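S-adenosylmethionine-dependent methyltransferase (Clostridium acetobutylicum, PDB 1Y8C) probably transfers methyl groups from S-adenosylmethionine to an unspecified acceptor, as a member of the class I, Rossmann-like methyltransferase family. Local coordinates at residues Y3-H8 with F183-G188; D11-A16 with D162-Y167; F26-C31 with L36-Y41. All coordinates share one frame; numbering follows the deposited sequence.

Interaction 1. Residues Y3-H8 with F183-G188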
loop_
_atom_site.group_PDB
_atom_site.type_symbol
_atom_site.label_atom_id
_atom_site.label_comp_id
_atom_site.label_asym_id
_atom_site.label_seq_id
_atom_site.Cartn_x
_atom_site.Cartn_y
_atom_site.Cartn_z
ATOM N N TYR A 3 -17.117 2.094 -6.195
ATOM C CA TYR A 3 -15.980 2.581 -5.412
ATOM C C TYR A 3 -14.731 1.878 -5.949
ATOM O O TYR A 3 -13.613 2.393 -5.853
ATOM C CB TYR A 3 -16.176 2.246 -3.927
ATOM C CG TYR A 3 -15.068 2.647 -3.143
ATOM N N ASN A 4 -14.936 0.695 -6.524
ATOM C CA ASN A 4 -13.846 -0.076 -7.103
ATOM C C ASN A 4 -13.371 0.656 -8.364
ATOM O O ASN A 4 -12.170 0.773 -8.608
ATOM C CB ASN A 4 -14.324 -1.499 -7.438
ATOM C CG ASN A 4 -13.257 -2.332 -8.145
ATOM O OD1 ASN A 4 -12.115 -2.433 -7.684
ATOM N ND2 ASN A 4 -13.631 -2.945 -9.264
ATOM N N LYS A 5 -14.321 1.166 -9.147
ATOM C CA LYS A 5 -14.000 1.891 -10.373
ATOM C C LYS A 5 -13.189 3.125 -10.006
ATOM O O LYS A 5 -12.148 3.409 -10.601
ATOM C CB LYS A 5 -15.284 2.325 -11.087
ATOM C CG LYS A 5 -15.080 2.901 -12.487
ATOM C CD LYS A 5 -16.327 3.654 -12.959
ATOM C CE LYS A 5 -16.574 4.892 -12.080
ATOM N NZ LYS A 5 -17.867 5.598 -12.335
ATOM N N PHE A 6 -13.682 3.856 -9.015
ATOM C CA PHE A 6 -13.022 5.063 -8.547
ATOM C C PHE A 6 -11.594 4.746 -8.079
ATOM O O PHE A 6 -10.659 5.513 -8.334
ATOM C CB PHE A 6 -13.830 5.688 -7.403
ATOM C CG PHE A 6 -13.215 6.939 -6.850
ATOM C CD1 PHE A 6 -13.164 8.103 -7.612
ATOM C CD2 PHE A 6 -12.621 6.937 -5.592
ATOM C CE1 PHE A 6 -12.525 9.240 -7.127
ATOM C CE2 PHE A 6 -11.983 8.065 -5.104
ATOM C CZ PHE A 6 -11.933 9.220 -5.872
ATOM N N ALA A 7 -11.429 3.616 -7.398
ATOM C CA ALA A 7 -10.113 3.207 -6.920
ATOM C C ALA A 7 -9.126 3.070 -8.088
ATOM O O ALA A 7 -7.947 3.421 -7.963
ATOM C CB ALA A 7 -10.218 1.880 -6.164
ATOM N N HIS A 8 -9.604 2.544 -9.215
ATOM C CA HIS A 8 -8.753 2.382 -10.390
ATOM C C HIS A 8 -8.398 3.762 -10.914
ATOM O O HIS A 8 -7.238 4.049 -11.208
ATOM C CB HIS A 8 -9.472 1.580 -11.480
ATOM C CG HIS A 8 -9.670 0.135 -11.135
ATOM N ND1 HIS A 8 -8.617 -0.731 -10.927
ATOM C CD2 HIS A 8 -10.795 -0.597 -10.959
ATOM C CE1 HIS A 8 -9.085 -1.932 -10.637
ATOM N NE2 HIS A 8 -10.405 -1.877 -10.650
ATOM N N PHE A 183 -12.779 15.224 -6.951
ATOM C CA PHE A 183 -13.024 14.514 -8.192
ATOM C C PHE A 183 -14.438 14.752 -8.636
ATOM O O PHE A 183 -15.322 14.979 -7.827
ATOM C CB PHE A 183 -12.856 13.000 -8.023
ATOM C CG PHE A 183 -11.441 12.543 -8.001
ATOM C CD1 PHE A 183 -10.763 12.393 -6.794
ATOM C CD2 PHE A 183 -10.769 12.297 -9.193
ATOM C CE1 PHE A 183 -9.432 12.003 -6.773
ATOM C CE2 PHE A 183 -9.444 11.910 -9.188
ATOM C CZ PHE A 183 -8.765 11.762 -7.972
ATOM N N PHE A 184 -14.636 14.699 -9.941
ATOM C CA PHE A 184 -15.948 14.838 -10.541
ATOM C C PHE A 184 -15.922 13.775 -11.615
ATOM O O PHE A 184 -15.162 13.880 -12.570
ATOM C CB PHE A 184 -16.119 16.216 -11.166
ATOM C CG PHE A 184 -16.543 17.266 -10.195
ATOM C CD1 PHE A 184 -15.623 18.165 -9.673
ATOM C CD2 PHE A 184 -17.874 17.343 -9.781
ATOM C CE1 PHE A 184 -16.022 19.129 -8.747
ATOM C CE2 PHE A 184 -18.284 18.301 -8.860
ATOM C CZ PHE A 184 -17.361 19.196 -8.338
ATOM N N VAL A 185 -16.719 12.733 -11.435
ATOM C CA VAL A 185 -16.751 11.653 -12.404
ATOM C C VAL A 185 -18.033 11.666 -13.214
ATOM O O VAL A 185 -19.117 11.882 -12.676
ATOM C CB VAL A 185 -16.626 10.287 -11.720
ATOM C CG1 VAL A 185 -16.570 9.187 -12.770
ATOM C CG2 VAL A 185 -15.374 10.255 -10.849
ATOM N N ARG A 186 -17.900 11.437 -14.517
ATOM C CA ARG A 186 -19.050 11.414 -15.418
ATOM C C ARG A 186 -19.966 10.232 -15.102
ATOM O O ARG A 186 -19.499 9.129 -14.826
ATOM C CB ARG A 186 -18.572 11.301 -16.870
ATOM C CG ARG A 186 -18.823 12.532 -17.730
ATOM C CD ARG A 186 -20.301 12.695 -18.049
ATOM N NE ARG A 186 -20.845 11.553 -18.785
ATOM C CZ ARG A 186 -20.408 11.139 -19.974
ATOM N NH1 ARG A 186 -19.406 11.771 -20.578
ATOM N NH2 ARG A 186 -20.979 10.092 -20.566
ATOM N N ASP A 187 -21.269 10.474 -15.149
ATOM C CA ASP A 187 -22.262 9.435 -14.892
ATOM C C ASP A 187 -23.444 9.716 -15.811
ATOM O O ASP A 187 -24.600 9.734 -15.381
ATOM C CB ASP A 187 -22.700 9.463 -13.422
ATOM C CG ASP A 187 -23.632 8.310 -13.059
ATOM O OD1 ASP A 187 -23.328 7.151 -13.423
ATOM O OD2 ASP A 187 -24.657 8.556 -12.380
ATOM N N GLY A 188 -23.133 9.956 -17.083
ATOM C CA GLY A 188 -24.167 10.259 -18.053
ATOM C C GLY A 188 -24.301 11.753 -18.273
ATOM O O GLY A 188 -23.367 12.404 -18.733
#
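Phe6 and Phe183 form a T-shaped (edge-to-face) stack that seats the N-terminal helix 3-15 on the four-stranded antiparallel sheet of the methyltransferase. The ring centroids are 5.0 Å apart and the planes meet at 88°, with Phe6 supplying the edge and Phe183 the face. Phe6 CZ approaches Phe183 CD1 to 3.5 Å, while Phe6 CE1 stands 3.5 Å above the Phe183 ring plane, toward the rim. Phe6 is brought there by its first torsion: with CG opposite the backbone N (chi1 180°), the ring end comes closer to the strand than the direction of its CB would suggest. Val185, two residues along strand 176-186, adds CG2 at the edge of the Phe6 ring, 4.5 Å from Phe6 CD1. At the exposed margin Lys5 runs alongside Val185 in the opposite sense, its NZ 3.8 Å from Val185 CG1. Phe194 of strand 191-201 stacks with Phe6, and Tyr166 meets Phe183, so the pair belongs to a larger aromatic cluster. No hydrogen bond joins the two segments. Cohesion therefore rests on ring-edge hydrogens directed at a pi face and on apolar contact, with the Lys5 ammonium at the periphery.

Interaction 2. Residues D11-A16 with D162-Y167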
loop_
_atom_site.group_PDB
_atom_site.type_symbol
_atom_site.label_atom_id
_atom_site.label_comp_id
_atom_site.label_asym_id
_atom_site.label_seq_id
_atom_site.Cartn_x
_atom_site.Cartn_y
_atom_site.Cartn_z
ATOM N N ASP A 11 -5.719 5.348 -8.645
ATOM C CA ASP A 11 -4.408 4.741 -8.842
ATOM C C ASP A 11 -3.787 5.062 -10.192
ATOM O O ASP A 11 -2.563 5.132 -10.314
ATOM C CB ASP A 11 -4.491 3.222 -8.682
ATOM C CG ASP A 11 -4.520 2.793 -7.235
ATOM O OD1 ASP A 11 -4.041 3.579 -6.376
ATOM O OD2 ASP A 11 -4.999 1.667 -6.960
ATOM N N LYS A 12 -4.626 5.243 -11.206
ATOM C CA LYS A 12 -4.135 5.552 -12.546
ATOM C C LYS A 12 -3.800 7.033 -12.736
ATOM O O LYS A 12 -2.875 7.368 -13.466
ATOM C CB LYS A 12 -5.162 5.128 -13.601
ATOM C CG LYS A 12 -4.847 5.634 -15.004
ATOM C CD LYS A 12 -5.992 5.351 -15.977
ATOM C CE LYS A 12 -5.730 5.965 -17.365
ATOM N NZ LYS A 12 -4.517 5.381 -18.050
ATOM N N LEU A 13 -4.541 7.914 -12.076
ATOM C CA LEU A 13 -4.294 9.332 -12.234
ATOM C C LEU A 13 -3.446 9.953 -11.127
ATOM O O LEU A 13 -2.492 10.685 -11.407
ATOM C CB LEU A 13 -5.624 10.079 -12.367
ATOM C CG LEU A 13 -6.558 9.598 -13.491
ATOM C CD1 LEU A 13 -7.836 10.422 -13.479
ATOM C CD2 LEU A 13 -5.873 9.707 -14.844
ATOM N N ILE A 14 -3.764 9.664 -9.873
ATOM C CA ILE A 14 -3.007 10.251 -8.777
ATOM C C ILE A 14 -1.668 9.555 -8.541
ATOM O O ILE A 14 -0.623 10.208 -8.516
ATOM C CB ILE A 14 -3.830 10.246 -7.474
ATOM C CG1 ILE A 14 -5.238 10.794 -7.743
ATOM C CG2 ILE A 14 -3.137 11.086 -6.428
ATOM C CD1 ILE A 14 -5.270 12.162 -8.408
ATOM N N ARG A 15 -1.698 8.234 -8.369
ATOM C CA ARG A 15 -0.471 7.460 -8.150
ATOM C C ARG A 15 0.394 7.471 -9.421
ATOM O O ARG A 15 1.582 7.791 -9.367
ATOM C CB ARG A 15 -0.822 6.020 -7.740
ATOM C CG ARG A 15 -1.638 5.929 -6.451
ATOM C CD ARG A 15 -1.113 4.840 -5.524
ATOM N NE ARG A 15 -1.212 5.224 -4.116
ATOM C CZ ARG A 15 -2.344 5.271 -3.416
ATOM N NH1 ARG A 15 -3.495 4.951 -3.985
ATOM N NH2 ARG A 15 -2.327 5.646 -2.146
ATOM N N ALA A 16 -0.218 7.116 -10.550
ATOM C CA ALA A 16 0.435 7.108 -11.859
ATOM C C ALA A 16 1.548 6.087 -12.114
ATOM O O ALA A 16 1.907 5.839 -13.270
ATOM C CB ALA A 16 0.952 8.519 -12.188
ATOM N N ASP A 162 -12.378 14.198 -20.748
ATOM C CA ASP A 162 -13.835 14.277 -20.846
ATOM C C ASP A 162 -14.731 13.293 -20.087
ATOM O O ASP A 162 -15.921 13.184 -20.391
ATOM C CB ASP A 162 -14.264 14.344 -22.324
ATOM C CG ASP A 162 -14.220 15.777 -22.883
ATOM O OD1 ASP A 162 -14.758 16.692 -22.210
ATOM O OD2 ASP A 162 -13.661 15.989 -23.989
ATOM N N GLU A 163 -14.186 12.599 -19.093
ATOM C CA GLU A 163 -15.002 11.684 -18.301
ATOM C C GLU A 163 -14.691 11.838 -16.807
ATOM O O GLU A 163 -15.515 11.520 -15.942
ATOM C CB GLU A 163 -14.780 10.243 -18.752
ATOM C CG GLU A 163 -13.373 9.735 -18.565
ATOM C CD GLU A 163 -13.183 8.344 -19.139
ATOM O OE1 GLU A 163 -14.025 7.462 -18.843
ATOM O OE2 GLU A 163 -12.192 8.127 -19.876
ATOM N N VAL A 164 -13.498 12.341 -16.513
ATOM C CA VAL A 164 -13.083 12.567 -15.142
ATOM C C VAL A 164 -12.420 13.928 -15.028
ATOM O O VAL A 164 -11.530 14.262 -15.806
ATOM C CB VAL A 164 -12.086 11.496 -14.669
ATOM C CG1 VAL A 164 -11.614 11.808 -13.257
ATOM C CG2 VAL A 164 -12.746 10.134 -14.703
ATOM N N PHE A 165 -12.865 14.709 -14.053
ATOM C CA PHE A 165 -12.314 16.036 -13.803
ATOM C C PHE A 165 -11.874 16.105 -12.334
ATOM O O PHE A 165 -12.608 15.662 -11.447
ATOM C CB PHE A 165 -13.379 17.105 -14.060
ATOM C CG PHE A 165 -12.906 18.494 -13.780
ATOM C CD1 PHE A 165 -12.402 19.291 -14.801
ATOM C CD2 PHE A 165 -12.868 18.974 -12.472
ATOM C CE1 PHE A 165 -11.857 20.546 -14.521
ATOM C CE2 PHE A 165 -12.327 20.219 -12.177
ATOM C CZ PHE A 165 -11.818 21.008 -13.204
ATOM N N TYR A 166 -10.693 16.660 -12.073
ATOM C CA TYR A 166 -10.222 16.761 -10.700
ATOM C C TYR A 166 -9.269 17.922 -10.439
ATOM O O TYR A 166 -8.495 18.309 -11.309
ATOM C CB TYR A 166 -9.573 15.432 -10.254
ATOM C CG TYR A 166 -8.131 15.194 -10.677
ATOM C CD1 TYR A 166 -7.098 15.995 -10.184
ATOM C CD2 TYR A 166 -7.792 14.139 -11.539
ATOM C CE1 TYR A 166 -5.767 15.762 -10.526
ATOM C CE2 TYR A 166 -6.455 13.893 -11.894
ATOM C CZ TYR A 166 -5.444 14.714 -11.380
ATOM O OH TYR A 166 -4.109 14.505 -11.697
ATOM N N TYR A 167 -9.353 18.487 -9.237
ATOM C CA TYR A 167 -8.484 19.575 -8.822
ATOM C C TYR A 167 -7.741 19.034 -7.611
ATOM O O TYR A 167 -8.354 18.633 -6.619
ATOM C CB TYR A 167 -9.297 20.808 -8.444
ATOM C CG TYR A 167 -8.483 21.892 -7.792
ATOM C CD1 TYR A 167 -7.252 22.280 -8.316
ATOM C CD2 TYR A 167 -8.950 22.551 -6.664
ATOM C CE1 TYR A 167 -6.507 23.302 -7.733
ATOM C CE2 TYR A 167 -8.211 23.571 -6.072
ATOM C CZ TYR A 167 -6.990 23.941 -6.612
ATOM O OH TYR A 167 -6.264 24.954 -6.022
#
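One face of the Tyr166 ring receives Ile14, whose CD1 lies 4.1 Å from the ring centroid and 18° off the normal, the geometry of a CH-pi contact. The methyl is displaced toward the rim, and its nearest ring atom is Tyr166 CZ. Leu13 reaches the same ring obliquely: its CB is 3.9 Å from Tyr166 CE2, and CD1 of the same leucine touches that ring atom as well. Beyond the two segments, Tyr159 of the neighbouring strand 157-161 meets Tyr166 with nearly parallel planes, and Phe183 meets it at a steeper inclination.

Two successive helix residues thus share one tyrosine, on the CE2-CZ side of its ring. The Ile14 side chain slides past the ring in the opposite direction. Leu13 also meets Val164 tip to tip, with Leu13 CD1 and Val164 CG1 4.0 Å apart. Val164 and Tyr166 both direct their CB atoms at the helix, as expected of alternate residues on one side of a strand; Phe165 between them points away. The short axes of helix 11-15 and strand 164-167 run nearly parallel, 11.5 Å apart at 25°, consistent with Leu13 touching both Val164 and Tyr166.

The helix ends here with a wide pi-type turn, in which Ala16 N donates to Asp11 O. On another side of this turn, Arg15 NH1 and Asp11 OD1 form a hydrogen-bonded salt bridge (2.8 Å, 154°), close to the guanidinium plane. Arg15 NE forms a further salt bridge with Asp110, and Asp11 OD2 is hydrogen-bonded to Tyr20 OH. The chemistry is accordingly divided: aliphatic carbons and a pi face join helix to sheet, whereas the charges of Asp11 and Arg15 are paired away from that interface.

Interaction 3. Residues F26-C31 with L36-Y41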
loop_
_atom_site.group_PDB
_atom_site.type_symbol
_atom_site.label_atom_id
_atom_site.label_comp_id
_atom_site.label_asym_id
_atom_site.label_seq_id
_atom_site.Cartn_x
_atom_site.Cartn_y
_atom_site.Cartn_z
ATOM N N PHE A 26 6.439 -9.296 -9.343
ATOM C CA PHE A 26 7.690 -8.987 -8.671
ATOM C C PHE A 26 7.678 -9.617 -7.283
ATOM O O PHE A 26 8.682 -10.180 -6.842
ATOM C CB PHE A 26 7.887 -7.481 -8.512
ATOM C CG PHE A 26 9.124 -7.121 -7.721
ATOM C CD1 PHE A 26 10.386 -7.189 -8.304
ATOM C CD2 PHE A 26 9.026 -6.712 -6.399
ATOM C CE1 PHE A 26 11.538 -6.864 -7.582
ATOM C CE2 PHE A 26 10.171 -6.383 -5.658
ATOM C CZ PHE A 26 11.428 -6.455 -6.256
ATOM N N ILE A 27 6.542 -9.521 -6.595
ATOM C CA ILE A 27 6.447 -10.064 -5.252
ATOM C C ILE A 27 6.565 -11.575 -5.249
ATOM O O ILE A 27 7.285 -12.142 -4.430
ATOM C CB ILE A 27 5.132 -9.670 -4.573
ATOM C CG1 ILE A 27 5.030 -8.145 -4.481
ATOM C CG2 ILE A 27 5.084 -10.259 -3.173
ATOM C CD1 ILE A 27 3.642 -7.647 -4.152
ATOM N N ILE A 28 5.857 -12.231 -6.158
ATOM C CA ILE A 28 5.923 -13.680 -6.232
ATOM C C ILE A 28 7.374 -14.092 -6.487
ATOM O O ILE A 28 7.903 -15.001 -5.846
ATOM C CB ILE A 28 5.057 -14.229 -7.381
ATOM C CG1 ILE A 28 3.598 -13.872 -7.158
ATOM C CG2 ILE A 28 5.209 -15.745 -7.451
ATOM C CD1 ILE A 28 3.031 -14.497 -5.901
ATOM N N GLU A 29 8.005 -13.399 -7.428
ATOM C CA GLU A 29 9.384 -13.670 -7.805
ATOM C C GLU A 29 10.302 -13.642 -6.588
ATOM O O GLU A 29 11.123 -14.540 -6.372
ATOM C CB GLU A 29 9.841 -12.634 -8.835
ATOM C CG GLU A 29 11.269 -12.793 -9.339
ATOM C CD GLU A 29 11.744 -11.570 -10.128
ATOM O OE1 GLU A 29 12.900 -11.589 -10.632
ATOM O OE2 GLU A 29 10.960 -10.588 -10.239
ATOM N N LYS A 30 10.156 -12.597 -5.791
ATOM C CA LYS A 30 10.962 -12.453 -4.594
ATOM C C LYS A 30 10.632 -13.537 -3.568
ATOM O O LYS A 30 11.503 -13.987 -2.826
ATOM C CB LYS A 30 10.773 -11.042 -4.033
ATOM C CG LYS A 30 11.523 -10.012 -4.871
ATOM C CD LYS A 30 13.025 -10.207 -4.682
ATOM C CE LYS A 30 13.865 -9.496 -5.736
ATOM N NZ LYS A 30 13.762 -10.159 -7.072
ATOM N N CYS A 31 9.380 -13.974 -3.550
ATOM C CA CYS A 31 8.959 -15.030 -2.633
ATOM C C CYS A 31 9.675 -16.321 -2.986
ATOM O O CYS A 31 10.142 -17.044 -2.103
ATOM C CB CYS A 31 7.457 -15.255 -2.733
ATOM S SG CYS A 31 6.500 -13.941 -1.984
ATOM N N LEU A 36 10.107 -19.475 -0.147
ATOM C CA LEU A 36 8.873 -19.314 0.607
ATOM C C LEU A 36 7.872 -20.438 0.390
ATOM O O LEU A 36 7.737 -20.972 -0.714
ATOM C CB LEU A 36 8.202 -17.985 0.244
ATOM C CG LEU A 36 7.152 -17.428 1.200
ATOM C CD1 LEU A 36 7.793 -16.382 2.080
ATOM C CD2 LEU A 36 6.006 -16.811 0.419
ATOM N N VAL A 37 7.168 -20.794 1.459
ATOM C CA VAL A 37 6.144 -21.818 1.372
ATOM C C VAL A 37 4.837 -21.056 1.264
ATOM O O VAL A 37 4.456 -20.339 2.187
ATOM C CB VAL A 37 6.119 -22.682 2.620
ATOM C CG1 VAL A 37 5.041 -23.727 2.478
ATOM C CG2 VAL A 37 7.483 -23.328 2.837
ATOM N N PHE A 38 4.152 -21.212 0.139
ATOM C CA PHE A 38 2.909 -20.485 -0.086
ATOM C C PHE A 38 1.678 -20.957 0.689
ATOM O O PHE A 38 0.634 -21.244 0.105
ATOM C CB PHE A 38 2.609 -20.434 -1.589
ATOM C CG PHE A 38 3.675 -19.721 -2.392
ATOM C CD1 PHE A 38 4.911 -20.321 -2.623
ATOM C CD2 PHE A 38 3.461 -18.434 -2.876
ATOM C CE1 PHE A 38 5.915 -19.656 -3.317
ATOM C CE2 PHE A 38 4.459 -17.759 -3.572
ATOM C CZ PHE A 38 5.689 -18.372 -3.791
ATOM N N ASP A 39 1.790 -20.998 2.011
ATOM C CA ASP A 39 0.666 -21.407 2.828
ATOM C C ASP A 39 -0.225 -20.261 3.265
ATOM O O ASP A 39 -1.420 -20.261 2.970
ATOM C CB ASP A 39 1.142 -22.164 4.061
ATOM C CG ASP A 39 1.564 -23.576 3.736
ATOM O OD1 ASP A 39 0.864 -24.227 2.927
ATOM O OD2 ASP A 39 2.584 -24.048 4.291
ATOM N N ASP A 40 0.350 -19.281 3.958
ATOM C CA ASP A 40 -0.440 -18.167 4.466
ATOM C C ASP A 40 -0.007 -16.771 4.036
ATOM O O ASP A 40 1.149 -16.363 4.196
ATOM C CB ASP A 40 -0.505 -18.271 5.987
ATOM C CG ASP A 40 -1.165 -19.555 6.433
ATOM O OD1 ASP A 40 -2.398 -19.694 6.232
ATOM O OD2 ASP A 40 -0.454 -20.442 6.963
ATOM N N TYR A 41 -0.985 -16.043 3.501
ATOM C CA TYR A 41 -0.799 -14.692 2.988
ATOM C C TYR A 41 -1.715 -13.632 3.614
ATOM O O TYR A 41 -2.936 -13.786 3.654
ATOM C CB TYR A 41 -1.005 -14.695 1.463
ATOM C CG TYR A 41 -1.129 -13.309 0.857
ATOM C CD1 TYR A 41 -0.118 -12.351 1.039
ATOM C CD2 TYR A 41 -2.250 -12.949 0.101
ATOM C CE1 TYR A 41 -0.217 -11.078 0.484
ATOM C CE2 TYR A 41 -2.362 -11.675 -0.459
ATOM C CZ TYR A 41 -1.335 -10.745 -0.262
ATOM O OH TYR A 41 -1.427 -9.484 -0.804
#
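Cys31 O accepts a hydrogen bond from Leu36 N (3.1 Å, N-H...O angle 158°), a backbone link that draws the connection after helix 20-32 back to the helix, with the donor tilted 25° from the carbonyl plane. The closest CA pair across the segments, Cys31 and Leu36, is 5.4 Å apart. Side chains reinforce this link: Leu36 CD2 is 3.8 Å from Cys31 SG and equally near Cys31 CB. The first torsion of Cys31 (chi1 -73°) puts SG beside the backbone N, where it joins CB in touching that methyl.

Phe38, at the centre of an inverse gamma turn in which Asp39 N bonds to Val37 O (2.8 Å), returns its ring toward the helix. Its CZ lies 3.7 Å from Cys31 CB, which approaches obliquely, while Ile28 CD1 comes to the ring edge, 4.3 Å from Phe38 CE2. Ile28 and Cys31, three residues apart on the helix, therefore meet neighbouring atoms of one aromatic ring. Outside the two segments Phe59 also meets Phe38, and Leu104 of strand 104-107 touches both Cys31 and Leu36.

The contact joins helix 20-32 to the approach to strand 40-44, a central parallel strand of the Rossmann-like sheet. One backbone bond ties Leu36 to the last part of the helix, and the sulfur, methyl and ring contacts around it are apolar, consistent with a short connection held by a backbone bond and by apolar side-chain contacts.

How the interactions relate
Interactions 1 and 2 are adjacent, their centres 9 Å apart, and both place helix 3-15 against the antiparallel sheet, through neighbouring strands 176-186 and 164-173. They touch directly: Phe183 packs on Ile14, and probable backbone hydrogen bonds run from Phe184 N to Phe165 O and from Arg186 N to Glu163 O. Interaction 3, 32 Å from each centre to centre and across the chain's centre from interaction 2, is where helix 20-32 meets the lead-in to strand 40-44. Along the chain it is nested inside interaction 2, itself nested inside interaction 1. Helix 3-15 also bonds to the Rossmann-like part, through Asn4 with Lys78 and Glu74 and Arg15 with Asp110, and so bridges the two.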